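PDB 3I4T: diphthine synthase from Entamoeba histolytica, which probably transfers methyl groups from S-adenosylmethionine to a modified histidine of elongation factor 2 during diphthamide biosynthesis. Local coordinates for residues Tyr208-Leu219 with Leu258-Leu269. Numbering follows the deposited sequence.
Sequences YMTINQCIEQLL and LHYDFGAPMHCL
N212, in the first turn of helix 211-219, ties that turn to the loop 258-266 through its amide. ND2 donates almost straight to Y260 O (2.7 Å, N-H...O 176°) and also to L258 O (2.8 Å). Both acceptor oxygens lie in or near the amide plane, but L258 O is approached from above its own carbonyl plane. With ND2 gripped twice, the amide is held against rotation; OD1 accepts from a water that in turn accepts from F262 N. A weak bond runs from I211 N to H267 ND1 (3.3 Å), meeting the imidazole at its edge, in the ring plane, while NE2 makes weak bonds to G263 O and A264 O of its own loop. T210 and Q213 form a capping box at this helix start. The helix packs on the mixed sheet of the C-terminal half of a tetrapyrrole-methylase-type fold: the axes of helix 211-219 and strand 267-269 approach to 8.5 Å, with their N-to-C directions 34° apart, and L184 of strand 180-187 adjoins C214 and H267. Among the apolar contacts, I211 CD1 sits over the centre of the F262 ring (3.7 Å to the centroid), whose opposite face carries Y260 CD2. F262 CG lies anti to its carbonyl carbon (chi1 -77°), which turns the ring face to I211, whose CG2 also touches CE2. Further along the helix, L218 CD1 and L269 CD2 meet tip to tip (3.7 Å), with C214 SG also against L269 CD2. L258 CD1 reaches back to the backbone at N212 O and E216 N. Just before the helix, one face of the Y208 ring is covered by P265 CG in a CH-pi contact, and M266 CE touches its edge at CE1 (4.0 Å).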
loop_
_atom_site.group_PDB
_atom_site.type_symbol
_atom_site.label_atom_id
_atom_site.label_comp_id
_atom_site.label_asym_id
_atom_site.label_seq_id
_atom_site.Cartn_x
_atom_site.Cartn_y
_atom_site.Cartn_z
ATOM N N TYR A 208 2.637 -20.705 -9.902
ATOM C CA TYR A 208 1.919 -19.802 -9.020
ATOM C C TYR A 208 0.810 -20.549 -8.302
ATOM O O TYR A 208 0.013 -21.251 -8.932
ATOM C CB TYR A 208 1.321 -18.659 -9.826
ATOM C CG TYR A 208 2.333 -17.653 -10.298
ATOM C CD1 TYR A 208 2.458 -16.422 -9.648
ATOM C CD2 TYR A 208 3.161 -17.917 -11.403
ATOM C CE1 TYR A 208 3.381 -15.477 -10.075
ATOM C CE2 TYR A 208 4.099 -16.981 -11.834
ATOM C CZ TYR A 208 4.202 -15.762 -11.159
ATOM O OH TYR A 208 5.122 -14.814 -11.551
ATOM N N MET A 209 0.764 -20.406 -6.980
ATOM C CA MET A 209 -0.308 -21.009 -6.205
ATOM C C MET A 209 -1.618 -20.338 -6.555
ATOM O O MET A 209 -1.670 -19.125 -6.756
ATOM C CB MET A 209 -0.035 -20.897 -4.705
ATOM C CG MET A 209 -1.147 -21.464 -3.830
ATOM S SD MET A 209 -0.747 -21.396 -2.086
ATOM C CE MET A 209 0.290 -22.850 -1.912
ATOM N N THR A 210 -2.669 -21.145 -6.626
ATOM C CA THR A 210 -4.021 -20.663 -6.876
ATOM C C THR A 210 -4.811 -20.493 -5.589
ATOM O O THR A 210 -4.517 -21.106 -4.563
ATOM C CB THR A 210 -4.809 -21.659 -7.762
ATOM O OG1 THR A 210 -4.957 -22.906 -7.059
ATOM C CG2 THR A 210 -4.095 -21.899 -9.087
ATOM N N ILE A 211 -5.837 -19.657 -5.664
ATOM C CA ILE A 211 -6.862 -19.564 -4.639
ATOM C C ILE A 211 -7.415 -20.945 -4.261
ATOM O O ILE A 211 -7.647 -21.215 -3.074
ATOM C CB ILE A 211 -7.987 -18.634 -5.132
ATOM C CG1 ILE A 211 -7.542 -17.175 -4.995
ATOM C CG2 ILE A 211 -9.308 -18.892 -4.398
ATOM C CD1 ILE A 211 -8.259 -16.209 -5.930
ATOM N N ASN A 212 -7.621 -21.799 -5.275
ATOM C CA ASN A 212 -8.138 -23.160 -5.104
ATOM C C ASN A 212 -7.244 -23.996 -4.183
ATOM O O ASN A 212 -7.724 -24.582 -3.204
ATOM C CB ASN A 212 -8.295 -23.868 -6.465
ATOM C CG ASN A 212 -9.068 -23.034 -7.488
ATOM O OD1 ASN A 212 -8.469 -22.363 -8.330
ATOM N ND2 ASN A 212 -10.396 -23.074 -7.419
ATOM N N GLN A 213 -5.949 -24.035 -4.505
ATOM C CA GLN A 213 -4.947 -24.747 -3.708
ATOM C C GLN A 213 -4.759 -24.103 -2.342
ATOM O O GLN A 213 -4.422 -24.785 -1.374
ATOM C CB GLN A 213 -3.596 -24.769 -4.417
ATOM C CG GLN A 213 -3.571 -25.527 -5.709
ATOM C CD GLN A 213 -2.342 -25.201 -6.544
ATOM O OE1 GLN A 213 -2.044 -24.035 -6.823
ATOM N NE2 GLN A 213 -1.625 -26.236 -6.956
ATOM N N CYS A 214 -4.953 -22.789 -2.274
ATOM C CA CYS A 214 -4.878 -22.058 -1.015
ATOM C C CYS A 214 -6.009 -22.465 -0.076
ATOM O O CYS A 214 -5.767 -22.802 1.077
ATOM C CB CYS A 214 -4.929 -20.544 -1.257
ATOM S SG CYS A 214 -5.080 -19.590 0.293
ATOM N N ILE A 215 -7.243 -22.414 -0.575
ATOM C CA ILE A 215 -8.416 -22.780 0.222
ATOM C C ILE A 215 -8.334 -24.245 0.631
ATOM O O ILE A 215 -8.639 -24.588 1.759
ATOM C CB ILE A 215 -9.745 -22.478 -0.533
ATOM C CG1 ILE A 215 -9.957 -20.968 -0.687
ATOM C CG2 ILE A 215 -10.936 -23.113 0.168
ATOM C CD1 ILE A 215 -11.125 -20.603 -1.566
ATOM N N GLU A 216 -7.891 -25.103 -0.274
ATOM C CA GLU A 216 -7.748 -26.516 0.045
ATOM C C GLU A 216 -6.869 -26.693 1.279
ATOM O O GLU A 216 -7.261 -27.361 2.234
ATOM C CB GLU A 216 -7.158 -27.283 -1.148
ATOM C CG GLU A 216 -7.244 -28.796 -1.040
ATOM C CD GLU A 216 -6.261 -29.494 -1.977
ATOM O OE1 GLU A 216 -5.044 -29.179 -1.913
ATOM O OE2 GLU A 216 -6.702 -30.359 -2.777
ATOM N N GLN A 217 -5.691 -26.074 1.255
ATOM C CA GLN A 217 -4.730 -26.195 2.349
ATOM C C GLN A 217 -5.271 -25.625 3.668
ATOM O O GLN A 217 -5.100 -26.238 4.724
ATOM C CB GLN A 217 -3.409 -25.513 1.983
ATOM C CG GLN A 217 -2.241 -26.025 2.803
ATOM C CD GLN A 217 -1.001 -25.168 2.676
ATOM O OE1 GLN A 217 -0.714 -24.352 3.552
ATOM N NE2 GLN A 217 -0.248 -25.362 1.600
ATOM N N LEU A 218 -5.920 -24.462 3.597
ATOM C CA LEU A 218 -6.519 -23.827 4.775
ATOM C C LEU A 218 -7.575 -24.714 5.425
ATOM O O LEU A 218 -7.653 -24.795 6.659
ATOM C CB LEU A 218 -7.135 -22.452 4.445
ATOM C CG LEU A 218 -6.264 -21.277 3.976
ATOM C CD1 LEU A 218 -7.123 -20.059 3.722
ATOM C CD2 LEU A 218 -5.171 -20.920 4.947
ATOM N N LEU A 219 -8.378 -25.374 4.598
ATOM C CA LEU A 219 -9.423 -26.266 5.093
ATOM C C LEU A 219 -8.827 -27.485 5.780
ATOM O O LEU A 219 -9.348 -27.955 6.786
ATOM C CB LEU A 219 -10.375 -26.667 3.965
ATOM C CG LEU A 219 -11.310 -25.519 3.550
ATOM C CD1 LEU A 219 -12.180 -25.879 2.348
ATOM C CD2 LEU A 219 -12.182 -25.087 4.724
ATOM N N LEU A 258 -13.300 -22.810 -3.570
ATOM C CA LEU A 258 -12.443 -23.989 -3.799
ATOM C C LEU A 258 -12.457 -24.559 -5.243
ATOM O O LEU A 258 -11.434 -25.055 -5.726
ATOM C CB LEU A 258 -12.810 -25.087 -2.799
ATOM C CG LEU A 258 -12.112 -26.453 -2.807
ATOM C CD1 LEU A 258 -10.595 -26.350 -2.612
ATOM C CD2 LEU A 258 -12.737 -27.366 -1.743
ATOM N N HIS A 259 -13.598 -24.482 -5.925
ATOM C CA HIS A 259 -13.739 -25.098 -7.249
ATOM C C HIS A 259 -13.987 -24.074 -8.324
ATOM O O HIS A 259 -14.170 -24.413 -9.499
ATOM C CB HIS A 259 -14.883 -26.112 -7.250
ATOM C CG HIS A 259 -14.702 -27.210 -6.254
ATOM N ND1 HIS A 259 -13.716 -28.163 -6.373
ATOM C CD2 HIS A 259 -15.362 -27.488 -5.105
ATOM C CE1 HIS A 259 -13.777 -28.988 -5.342
ATOM N NE2 HIS A 259 -14.768 -28.600 -4.558
ATOM N N TYR A 260 -14.006 -22.814 -7.924
ATOM C CA TYR A 260 -14.181 -21.740 -8.875
ATOM C C TYR A 260 -12.907 -21.548 -9.719
ATOM O O TYR A 260 -11.795 -21.601 -9.199
ATOM C CB TYR A 260 -14.560 -20.458 -8.129
ATOM C CG TYR A 260 -15.037 -19.362 -9.034
ATOM C CD1 TYR A 260 -16.392 -19.154 -9.248
ATOM C CD2 TYR A 260 -14.129 -18.531 -9.679
ATOM C CE1 TYR A 260 -16.832 -18.143 -10.093
ATOM C CE2 TYR A 260 -14.548 -17.529 -10.516
ATOM C CZ TYR A 260 -15.899 -17.333 -10.725
ATOM O OH TYR A 260 -16.302 -16.318 -11.565
ATOM N N ASP A 261 -13.085 -21.341 -11.023
ATOM C CA ASP A 261 -11.976 -21.089 -11.936
ATOM C C ASP A 261 -11.661 -19.596 -11.986
ATOM O O ASP A 261 -12.453 -18.813 -12.505
ATOM C CB ASP A 261 -12.326 -21.617 -13.339
ATOM C CG ASP A 261 -11.212 -21.383 -14.380
ATOM O OD1 ASP A 261 -10.096 -20.913 -14.040
ATOM O OD2 ASP A 261 -11.465 -21.681 -15.566
ATOM N N PHE A 262 -10.501 -19.217 -11.459
ATOM C CA PHE A 262 -10.100 -17.814 -11.351
ATOM C C PHE A 262 -9.191 -17.343 -12.491
ATOM O O PHE A 262 -8.865 -16.145 -12.583
ATOM C CB PHE A 262 -9.420 -17.554 -9.997
ATOM C CG PHE A 262 -10.384 -17.447 -8.845
ATOM C CD1 PHE A 262 -10.909 -16.211 -8.475
ATOM C CD2 PHE A 262 -10.778 -18.584 -8.144
ATOM C CE1 PHE A 262 -11.807 -16.106 -7.424
ATOM C CE2 PHE A 262 -11.668 -18.499 -7.081
ATOM C CZ PHE A 262 -12.193 -17.262 -6.718
ATOM N N GLY A 263 -8.776 -18.268 -13.356
ATOM C CA GLY A 263 -7.910 -17.909 -14.482
ATOM C C GLY A 263 -6.431 -17.830 -14.139
ATOM O O GLY A 263 -5.965 -18.499 -13.219
ATOM N N ALA A 264 -5.698 -17.008 -14.887
ATOM C CA ALA A 264 -4.255 -16.869 -14.739
ATOM C C ALA A 264 -3.846 -16.105 -13.457
ATOM O O ALA A 264 -4.594 -15.250 -12.981
ATOM C CB ALA A 264 -3.692 -16.183 -15.961
ATOM N N PRO A 265 -2.646 -16.395 -12.911
ATOM C CA PRO A 265 -2.145 -15.664 -11.740
ATOM C C PRO A 265 -1.959 -14.179 -12.088
ATOM O O PRO A 265 -2.017 -13.837 -13.273
ATOM C CB PRO A 265 -0.782 -16.318 -11.482
ATOM C CG PRO A 265 -0.348 -16.844 -12.826
ATOM C CD PRO A 265 -1.642 -17.350 -13.428
ATOM N N MET A 266 -1.721 -13.298 -11.113
ATOM C CA MET A 266 -1.493 -13.616 -9.707
ATOM C C MET A 266 -2.811 -13.706 -8.932
ATOM O O MET A 266 -3.757 -12.974 -9.231
ATOM C CB MET A 266 -0.624 -12.509 -9.106
ATOM C CG MET A 266 0.182 -12.882 -7.862
ATOM S SD MET A 266 1.420 -11.599 -7.471
ATOM C CE MET A 266 2.524 -11.756 -8.894
ATOM N N HIS A 267 -2.866 -14.602 -7.945
ATOM C CA HIS A 267 -4.036 -14.713 -7.063
ATOM C C HIS A 267 -3.692 -14.356 -5.615
ATOM O O HIS A 267 -2.549 -14.522 -5.181
ATOM C CB HIS A 267 -4.618 -16.135 -7.032
ATOM C CG HIS A 267 -5.141 -16.644 -8.339
ATOM N ND1 HIS A 267 -5.574 -17.947 -8.496
ATOM C CD2 HIS A 267 -5.291 -16.052 -9.547
ATOM C CE1 HIS A 267 -5.972 -18.132 -9.740
ATOM N NE2 HIS A 267 -5.807 -16.998 -10.401
ATOM N N CYS A 268 -4.702 -13.889 -4.879
ATOM C CA CYS A 268 -4.642 -13.792 -3.427
ATOM C C CYS A 268 -6.038 -13.873 -2.815
ATOM O O CYS A 268 -7.045 -13.756 -3.518
ATOM C CB CYS A 268 -3.941 -12.510 -2.968
ATOM S SG CYS A 268 -4.842 -11.020 -3.377
ATOM N N LEU A 269 -6.074 -14.055 -1.499
ATOM C CA LEU A 269 -7.298 -14.288 -0.763
ATOM C C LEU A 269 -7.458 -13.270 0.357
ATOM O O LEU A 269 -6.486 -12.901 1.019
ATOM C CB LEU A 269 -7.256 -15.699 -0.159
ATOM C CG LEU A 269 -8.519 -16.219 0.514
ATOM C CD1 LEU A 269 -9.627 -16.403 -0.495
ATOM C CD2 LEU A 269 -8.224 -17.518 1.212
HETATM O O HOH W 1 -8.134 -21.232 -10.590
#